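Local coordinates for protein IroE-like serine hydrolase (Shewanella oneidensis, PDB 3GFF) that probably hydrolyses ester bonds, as an IroE-like serine hydrolase of the esterase D family with an alpha/beta-hydrolase fold, at residues L166-S171 with F198-N203. Numbering follows the deposited sequence.
Sequences LALDTS and FMAIAN. With IMD (imidazole), chain D.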
# COMPACT_ATOMS: atom_id res chain seq x y z
N LEU A 166 7.40 9.39 -11.86
CA LEU A 166 6.91 8.06 -11.62
C LEU A 166 5.89 7.81 -12.70
O LEU A 166 4.85 8.48 -12.71
CB LEU A 166 6.30 7.88 -10.22
CG LEU A 166 7.30 7.38 -9.17
CD1 LEU A 166 8.30 8.46 -8.82
CD2 LEU A 166 6.57 6.83 -7.92
N ALA A 167 6.21 6.88 -13.61
CA ALA A 167 5.31 6.52 -14.73
C ALA A 167 4.81 5.09 -14.46
O ALA A 167 5.54 4.14 -14.61
CB ALA A 167 6.04 6.62 -16.05
N LEU A 168 3.57 4.98 -14.02
CA LEU A 168 2.97 3.72 -13.57
C LEU A 168 2.04 3.11 -14.64
O LEU A 168 0.91 3.53 -14.84
CB LEU A 168 2.24 3.94 -12.24
CG LEU A 168 3.05 4.71 -11.15
CD1 LEU A 168 2.23 4.97 -9.85
CD2 LEU A 168 4.38 3.99 -10.89
N ASP A 169 2.58 2.13 -15.32
CA ASP A 169 1.94 1.39 -16.41
C ASP A 169 1.44 2.34 -17.46
O ASP A 169 0.29 2.34 -17.83
CB ASP A 169 0.84 0.49 -15.90
CG ASP A 169 0.77 -0.81 -16.66
OD1 ASP A 169 1.86 -1.31 -17.02
OD2 ASP A 169 -0.33 -1.33 -16.86
N THR A 170 2.36 3.15 -17.95
CA THR A 170 2.09 4.19 -18.96
C THR A 170 1.35 3.63 -20.18
O THR A 170 1.73 2.57 -20.70
CB THR A 170 3.40 4.80 -19.43
OG1 THR A 170 4.12 5.27 -18.28
CG2 THR A 170 3.18 5.97 -20.45
N SER A 171 0.31 4.34 -20.62
CA SER A 171 -0.47 3.96 -21.79
C SER A 171 0.28 4.38 -23.10
O SER A 171 -0.21 5.21 -23.88
CB SER A 171 -1.84 4.65 -21.72
OG SER A 171 -2.54 4.35 -20.50
N PHE A 198 11.15 6.52 -13.03
CA PHE A 198 10.87 5.16 -12.54
C PHE A 198 9.69 4.70 -13.33
O PHE A 198 8.68 5.42 -13.44
CB PHE A 198 10.53 5.15 -11.03
CG PHE A 198 9.98 3.82 -10.53
CD1 PHE A 198 10.84 2.81 -10.12
CD2 PHE A 198 8.61 3.62 -10.46
CE1 PHE A 198 10.35 1.61 -9.65
CE2 PHE A 198 8.11 2.43 -9.99
CZ PHE A 198 8.99 1.41 -9.59
N MSE A 199 9.78 3.51 -13.93
CA MSE A 199 8.64 2.90 -14.61
C MSE A 199 8.14 1.65 -13.88
O MSE A 199 8.94 0.75 -13.54
CB MSE A 199 8.99 2.49 -16.05
CG MSE A 199 9.22 3.64 -16.99
SE MSE A 199 9.83 3.08 -18.72
CE MSE A 199 8.31 1.93 -19.23
N ALA A 200 6.83 1.57 -13.64
CA ALA A 200 6.21 0.35 -13.10
C ALA A 200 5.59 -0.26 -14.33
O ALA A 200 4.98 0.46 -15.13
CB ALA A 200 5.11 0.66 -12.04
N ILE A 201 5.73 -1.57 -14.49
CA ILE A 201 5.20 -2.27 -15.64
C ILE A 201 4.40 -3.47 -15.15
O ILE A 201 4.97 -4.40 -14.57
CB ILE A 201 6.32 -2.75 -16.62
CG1 ILE A 201 7.23 -1.58 -17.01
CG2 ILE A 201 5.70 -3.41 -17.88
CD1 ILE A 201 8.50 -1.95 -17.83
N ALA A 202 3.07 -3.44 -15.37
CA ALA A 202 2.18 -4.51 -14.93
C ALA A 202 2.02 -5.60 -16.01
O ALA A 202 2.66 -5.55 -17.04
CB ALA A 202 0.82 -3.93 -14.50
N ASN A 203 1.14 -6.57 -15.74
CA ASN A 203 0.88 -7.70 -16.64
C ASN A 203 -0.63 -7.79 -17.00
O ASN A 203 -1.28 -8.81 -16.73
CB ASN A 203 1.37 -8.98 -15.94
CG ASN A 203 1.37 -10.22 -16.86
OD1 ASN A 203 1.41 -10.09 -18.07
ND2 ASN A 203 1.29 -11.40 -16.27
N1 IMD D . -4.87 2.14 -20.77
C2 IMD D . -4.41 0.86 -20.70
N3 IMD D . -5.44 0.03 -20.39
C4 IMD D . -6.57 0.79 -20.25
C5 IMD D . -6.20 2.12 -20.50
O HOH W 1 2.17 -3.36 -18.81
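The ring of Phe-198 takes Leu-168 at its edge, near the ring plane, where Leu-168 CD2 lies 4.1 Å from Phe-198 CE2, while Leu-166 CG comes obliquely to Phe-198 CD2; the Phe-198 side chain also touches Met-238 of strand 235-241. Placing CG anti to the backbone N (chi1 169°) leaves the Phe-198 ring within reach of both leucines. Strands 164-168 and 195-201 are parallel neighbours in the central sheet, joined by a beta-alpha-beta crossover through helix 178-189, as in the alpha/beta-hydrolase fold. Leu-166, Leu-168, Phe-198 and Ala-200 share one sheet face, where Leu-168 CD2 packs 3.6 Å from Ala-200 CB; Ala-167 and Met-199 lie on the other. Three backbone hydrogen bonds zip the strands, the straightest from Ala-167 N to Phe-198 O (2.9 Å, 176°). Just beyond Leu-168, the Asp-169 carboxylate continues the pairing: Ala-202 N donates to Asp-169 OD1 at 3.0 Å, from above the carboxylate plane. OD2 is hydrogen-bonded to His-247 ND1 and His-216 NE2, consistent with Asp-169 serving as the acid of a Ser-145/His-247 triad. With an alanine in place of Asp-169, His-247 would probably lose its acidic mate and Ala-202 N its acceptor. Ser-171 OG, hydrogen-bonded to Ser-145, accepts a hydrogen bond from N1 of an imidazole, probably from the crystallisation liquor. A water donates to both Asp-169 OD1 (2.7 Å) and Ala-202 O (2.9 Å).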